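Local coordinates for protein TonB-dependent siderophore receptor (Pseudomonas aeruginosa 39016, PDB 5NEC) that probably takes up ferric siderophores across the outer membrane in a TonB-dependent way, and is studied as an entry route for siderophore-drug conjugates, at residues A555-D560 with S579-V584; L605-V610 with N631-T636. All coordinates share one frame; numbering follows the deposited sequence.

Interactions 1 and 2 sit side by side on the barrel wall, their centres about 11 Å apart, and are joined because strands 579-589 and 596-609, one from each, are neighbours there. Segment 579-584 pairs with 555-560 on one edge and with 605-610 on the other, where Asp582 O lies 2.7 Å from Asp606 N, a probable hydrogen bond. Both are partly buried. Interaction 1 is regular strand pairing, with a charged cluster on the detergent-bearing surface and a mainly apolar inner face built round Phe557 and Val581. Interaction 2 fastens a loop to a strand end through two hydrogen bonds and apolar crossings, without a salt bridge. Phe557 and Leu605 pack together, joining the buried sides of the two contacts.

Interaction 1 of 2, residues A555-D560 with S579-V584; sequences AIFRTD and SRVDGV. With C8E ((hydroxyethyloxy)tri(ethyloxy)octane), chain D.
Arg558 and Asp582 lie side by side: NE of Arg558 gives a nearly straight bond to OD1 of Asp582 (2.8 Å), on the syn side but 25° out of the carboxylate plane, while NH2 reaches OD2 only weakly. With CG anti to the backbone N, the Arg558 chain bends at chi3 (-68°), which turns the guanidinium across to the neighbouring strand. Arg580 NH1 forms a salt bridge with Asp560 OD1 (2.9 Å), their planes steeply inclined. The same NH1 sits over one face of the Arg558 guanidinium, 3.3 Å from Arg558 NH1, a like-charge approach that the two aspartates probably offset. The alkyl chain of a bound C8E detergent passes this surface, its C8 3.8 Å from Ile556 CD1. Beneath the charges runs the antiparallel pairing of a TonB-dependent receptor barrel, with Phe557-Gly583 and Thr559-Val581 as hydrogen-bonded pairs. On the face carrying Phe557, Thr559 and Val581, the Phe557 ring lies over Gly583, whose CA is 3.8 Å from the ring centroid in a CH-pi contact, a pairing resembling aromatic rescue of glycine. A chi1 of 60° lays the ring over the opposite strand, and its CE1 edge meets Val581 CG1 at 4.2 Å. Farther in, the plug domain supplies Arg98, in a cation-pi contact with Phe557, and Phe100, packed on Thr559 and Val581; Asn536 OD1, from the next strand, bonds Thr559 OG1.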
loop_
_atom_site.group_PDB
_atom_site.type_symbol
_atom_site.label_atom_id
_atom_site.label_comp_id
_atom_site.label_asym_id
_atom_site.label_seq_id
_atom_site.Cartn_x
_atom_site.Cartn_y
_atom_site.Cartn_z
ATOM N N ALA A 555 7.862 -14.295 -15.039
ATOM C CA ALA A 555 9.206 -13.846 -14.653
ATOM C C ALA A 555 9.841 -14.782 -13.627
ATOM O O ALA A 555 9.156 -15.420 -12.845
ATOM C CB ALA A 555 9.178 -12.400 -14.135
ATOM N N ILE A 556 11.162 -14.880 -13.669
ATOM C CA ILE A 556 11.945 -15.497 -12.606
ATOM C C ILE A 556 12.949 -14.460 -12.188
ATOM O O ILE A 556 13.388 -13.680 -13.017
ATOM C CB ILE A 556 12.665 -16.799 -13.051
ATOM C CG1 ILE A 556 13.677 -16.555 -14.173
ATOM C CG2 ILE A 556 11.644 -17.823 -13.508
ATOM C CD1 ILE A 556 14.622 -17.714 -14.386
ATOM N N PHE A 557 13.308 -14.435 -10.913
ATOM C CA PHE A 557 14.246 -13.430 -10.431
ATOM C C PHE A 557 15.007 -13.931 -9.223
ATOM O O PHE A 557 14.555 -14.840 -8.526
ATOM C CB PHE A 557 13.501 -12.127 -10.073
ATOM C CG PHE A 557 12.486 -12.323 -9.009
ATOM C CD1 PHE A 557 12.837 -12.194 -7.675
ATOM C CD2 PHE A 557 11.211 -12.736 -9.343
ATOM C CE1 PHE A 557 11.914 -12.439 -6.679
ATOM C CE2 PHE A 557 10.269 -12.974 -8.361
ATOM C CZ PHE A 557 10.616 -12.815 -7.023
ATOM N N ARG A 558 16.157 -13.308 -8.992
ATOM C CA ARG A 558 16.930 -13.506 -7.781
ATOM C C ARG A 558 17.304 -12.145 -7.224
ATOM O O ARG A 558 17.835 -11.306 -7.951
ATOM C CB ARG A 558 18.205 -14.307 -8.063
ATOM C CG ARG A 558 19.250 -14.166 -6.959
ATOM C CD ARG A 558 20.372 -15.169 -7.077
ATOM N NE ARG A 558 19.920 -16.527 -6.818
ATOM C CZ ARG A 558 20.707 -17.598 -6.850
ATOM N NH1 ARG A 558 22.017 -17.471 -7.133
ATOM N NH2 ARG A 558 20.185 -18.805 -6.605
ATOM N N THR A 559 17.063 -11.962 -5.932
ATOM C CA THR A 559 17.566 -10.809 -5.199
ATOM C C THR A 559 18.571 -11.270 -4.133
ATOM O O THR A 559 18.281 -12.188 -3.371
ATOM C CB THR A 559 16.406 -10.051 -4.535
ATOM O OG1 THR A 559 15.462 -9.673 -5.538
ATOM C CG2 THR A 559 16.906 -8.807 -3.818
ATOM N N ASP A 560 19.749 -10.646 -4.108
ATOM C CA ASP A 560 20.789 -10.916 -3.104
ATOM C C ASP A 560 21.043 -9.631 -2.362
ATOM O O ASP A 560 21.216 -8.592 -2.992
ATOM C CB ASP A 560 22.111 -11.372 -3.758
ATOM C CG ASP A 560 22.101 -12.833 -4.187
ATOM O OD1 ASP A 560 21.248 -13.631 -3.726
ATOM O OD2 ASP A 560 22.977 -13.194 -4.996
ATOM N N SER A 579 20.914 -11.934 2.808
ATOM C CA SER A 579 19.648 -12.592 2.430
ATOM C C SER A 579 19.520 -12.863 0.928
ATOM O O SER A 579 20.147 -12.203 0.103
ATOM C CB SER A 579 18.429 -11.794 2.928
ATOM O OG SER A 579 18.354 -10.519 2.337
ATOM N N ARG A 580 18.702 -13.852 0.590
ATOM C CA ARG A 580 18.401 -14.178 -0.794
ATOM C C ARG A 580 16.910 -14.438 -0.951
ATOM O O ARG A 580 16.313 -15.118 -0.121
ATOM C CB ARG A 580 19.185 -15.411 -1.245
ATOM C CG ARG A 580 19.028 -15.749 -2.720
ATOM C CD ARG A 580 19.474 -17.160 -3.043
ATOM N NE ARG A 580 20.768 -17.493 -2.445
ATOM C CZ ARG A 580 21.961 -17.116 -2.907
ATOM N NH1 ARG A 580 22.079 -16.364 -4.000
ATOM N NH2 ARG A 580 23.058 -17.498 -2.257
ATOM N N VAL A 581 16.326 -13.895 -2.018
ATOM C CA VAL A 581 14.977 -14.250 -2.448
ATOM C C VAL A 581 15.043 -14.672 -3.909
ATOM O O VAL A 581 15.464 -13.897 -4.762
ATOM C CB VAL A 581 13.989 -13.079 -2.302
ATOM C CG1 VAL A 581 12.575 -13.508 -2.683
ATOM C CG2 VAL A 581 14.019 -12.538 -0.886
ATOM N N ASP A 582 14.658 -15.915 -4.174
ATOM C CA ASP A 582 14.449 -16.421 -5.533
ATOM C C ASP A 582 12.949 -16.556 -5.732
ATOM O O ASP A 582 12.233 -16.980 -4.814
ATOM C CB ASP A 582 15.107 -17.791 -5.733
ATOM C CG ASP A 582 16.626 -17.758 -5.550
ATOM O OD1 ASP A 582 17.265 -16.717 -5.834
ATOM O OD2 ASP A 582 17.195 -18.779 -5.112
ATOM N N GLY A 583 12.462 -16.202 -6.920
ATOM C CA GLY A 583 11.041 -16.287 -7.170
ATOM C C GLY A 583 10.564 -16.398 -8.594
ATOM O O GLY A 583 11.328 -16.253 -9.544
ATOM N N VAL A 584 9.264 -16.670 -8.701
ATOM C CA VAL A 584 8.553 -16.810 -9.958
ATOM C C VAL A 584 7.249 -16.039 -9.859
ATOM O O VAL A 584 6.540 -16.150 -8.860
ATOM C CB VAL A 584 8.217 -18.285 -10.265
ATOM C CG1 VAL A 584 7.425 -18.397 -11.566
ATOM C CG2 VAL A 584 9.490 -19.140 -10.300
HETATM C C1 C8E D . 24.972 -15.295 -8.325
HETATM C C2 C8E D . 24.368 -16.025 -9.508
HETATM C C3 C8E D . 23.161 -15.287 -10.089
HETATM C C4 C8E D . 22.145 -16.231 -10.742
HETATM C C5 C8E D . 21.138 -15.477 -11.621
HETATM C C6 C8E D . 19.804 -16.217 -11.814
HETATM C C7 C8E D . 18.932 -15.542 -12.881
HETATM C C8 C8E D . 17.442 -15.768 -12.677
#

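Interaction 2 of 2, residues L605-V610 with N631-T636; sequences LDSELV and NEMPNT
Ser607 and Met633 are the central pair: Ser607 OG accepts the backbone N-H of Met633 (3.0 Å) in a nearly straight bond, and the serine CB lies against Met633 CG at 3.5 Å. With chi1 at 74° the hydroxyl of Ser607 is tucked back over its own backbone, which points it at the loop. Bends at chi2 and chi3 curl the Met633 chain, and SD touches Leu609 CD2 at 3.9 Å, the two side chains crossing at about a right angle. Leu605 and Thr636 cross in the same fashion earlier on the strand, where the methyl CG2 of the threonine rests on both CB and CD1 of the leucine. Thr636 OG1 is turned back into its own segment and donates to Pro634 O (2.8 Å) from above the carbonyl plane. Near the strand's end, Leu609 N bonds to Asn631 O (2.8 Å), and Glu608 CA approaches the same oxygen. The loop follows strand 596-609, is only partly modelled, and probably belongs to the extracellular side, as long loops do in this receptor family. Asn631 ND2 is held by Val669 O, and Asn635 O by Thr81 OG1 of the plug domain. One N-H from each side, Met633 N to a hydroxyl and Leu609 N to a carbonyl, helps to hold the loop against the strand, while methyl and thioether contacts fill in around them without any ionic tie between the two segments.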
loop_
_atom_site.group_PDB
_atom_site.type_symbol
_atom_site.label_atom_id
_atom_site.label_comp_id
_atom_site.label_asym_id
_atom_site.label_seq_id
_atom_site.Cartn_x
_atom_site.Cartn_y
_atom_site.Cartn_z
ATOM N N LEU A 605 7.878 -17.236 -3.741
ATOM C CA LEU A 605 8.984 -16.533 -3.116
ATOM C C LEU A 605 9.707 -17.514 -2.216
ATOM O O LEU A 605 9.191 -17.914 -1.176
ATOM C CB LEU A 605 8.451 -15.352 -2.306
ATOM C CG LEU A 605 7.720 -14.278 -3.122
ATOM C CD1 LEU A 605 7.034 -13.267 -2.219
ATOM C CD2 LEU A 605 8.687 -13.570 -4.057
ATOM N N ASP A 606 10.881 -17.945 -2.657
ATOM C CA ASP A 606 11.756 -18.780 -1.850
ATOM C C ASP A 606 12.768 -17.835 -1.243
ATOM O O ASP A 606 13.659 -17.366 -1.939
ATOM C CB ASP A 606 12.440 -19.833 -2.723
ATOM C CG ASP A 606 13.474 -20.633 -1.980
ATOM O OD1 ASP A 606 13.299 -20.888 -0.775
ATOM O OD2 ASP A 606 14.473 -21.022 -2.609
ATOM N N SER A 607 12.625 -17.551 0.046
ATOM C CA SER A 607 13.484 -16.592 0.732
ATOM C C SER A 607 14.306 -17.243 1.831
ATOM O O SER A 607 13.909 -18.251 2.385
ATOM C CB SER A 607 12.641 -15.451 1.294
ATOM O OG SER A 607 11.901 -15.848 2.435
ATOM N N GLU A 608 15.451 -16.645 2.137
ATOM C CA GLU A 608 16.397 -17.210 3.088
ATOM C C GLU A 608 17.302 -16.161 3.709
ATOM O O GLU A 608 17.739 -15.248 3.018
ATOM C CB GLU A 608 17.268 -18.265 2.396
ATOM C CG GLU A 608 18.164 -19.041 3.365
ATOM C CD GLU A 608 18.886 -20.235 2.752
ATOM O OE1 GLU A 608 18.537 -20.680 1.638
ATOM O OE2 GLU A 608 19.804 -20.769 3.406
ATOM N N LEU A 609 17.584 -16.311 5.005
ATOM C CA LEU A 609 18.706 -15.610 5.659
ATOM C C LEU A 609 19.948 -16.511 5.649
ATOM O O LEU A 609 19.845 -17.678 6.026
ATOM C CB LEU A 609 18.350 -15.232 7.096
ATOM C CG LEU A 609 17.272 -14.149 7.255
ATOM C CD1 LEU A 609 16.808 -14.037 8.711
ATOM C CD2 LEU A 609 17.759 -12.794 6.723
ATOM N N VAL A 610 21.106 -15.971 5.235
ATOM C CA VAL A 610 22.316 -16.772 4.935
ATOM C C VAL A 610 23.561 -16.252 5.665
ATOM O O VAL A 610 23.584 -16.139 6.893
ATOM C CB VAL A 610 22.616 -16.808 3.409
ATOM C CG1 VAL A 610 23.791 -17.741 3.120
ATOM C CG2 VAL A 610 21.389 -17.251 2.617
ATOM N N ASN A 631 16.621 -19.457 7.928
ATOM C CA ASN A 631 15.240 -19.052 8.157
ATOM C C ASN A 631 14.661 -18.267 6.974
ATOM O O ASN A 631 15.391 -17.582 6.244
ATOM C CB ASN A 631 15.142 -18.220 9.438
ATOM C CG ASN A 631 15.494 -19.024 10.688
ATOM O OD1 ASN A 631 15.818 -20.201 10.613
ATOM N ND2 ASN A 631 15.424 -18.383 11.837
ATOM N N GLU A 632 13.346 -18.391 6.792
ATOM C CA GLU A 632 12.591 -17.581 5.825
ATOM C C GLU A 632 12.458 -16.121 6.279
ATOM O O GLU A 632 12.510 -15.822 7.469
ATOM C CB GLU A 632 11.194 -18.173 5.602
ATOM C CG GLU A 632 11.215 -19.511 4.877
ATOM C CD GLU A 632 9.854 -20.170 4.771
ATOM O OE1 GLU A 632 8.874 -19.448 4.486
ATOM O OE2 GLU A 632 9.773 -21.404 4.964
ATOM N N MET A 633 12.275 -15.221 5.320
ATOM C CA MET A 633 12.084 -13.793 5.610
ATOM C C MET A 633 10.690 -13.648 6.204
ATOM O O MET A 633 9.770 -14.339 5.753
ATOM C CB MET A 633 12.142 -12.936 4.342
ATOM C CG MET A 633 13.467 -12.933 3.600
ATOM S SD MET A 633 14.789 -12.022 4.372
ATOM C CE MET A 633 14.226 -10.343 4.105
ATOM N N PRO A 634 10.522 -12.757 7.203
ATOM C CA PRO A 634 9.166 -12.511 7.699
ATOM C C PRO A 634 8.291 -11.845 6.639
ATOM O O PRO A 634 8.806 -11.267 5.697
ATOM C CB PRO A 634 9.391 -11.566 8.897
ATOM C CG PRO A 634 10.718 -10.918 8.637
ATOM C CD PRO A 634 11.531 -11.952 7.919
ATOM N N ASN A 635 6.979 -11.969 6.773
ATOM C CA ASN A 635 6.028 -11.257 5.900
ATOM C C ASN A 635 6.233 -11.575 4.416
ATOM O O ASN A 635 6.079 -10.717 3.560
ATOM C CB ASN A 635 6.100 -9.745 6.201
ATOM C CG ASN A 635 5.930 -9.461 7.688
ATOM O OD1 ASN A 635 4.868 -9.774 8.271
ATOM N ND2 ASN A 635 6.959 -8.909 8.324
ATOM N N THR A 636 6.585 -12.822 4.137
ATOM C CA THR A 636 6.955 -13.271 2.796
ATOM C C THR A 636 6.308 -14.629 2.552
ATOM O O THR A 636 6.923 -15.644 2.806
ATOM C CB THR A 636 8.493 -13.384 2.668
ATOM O OG1 THR A 636 9.096 -12.158 3.102
ATOM C CG2 THR A 636 8.910 -13.673 1.218
#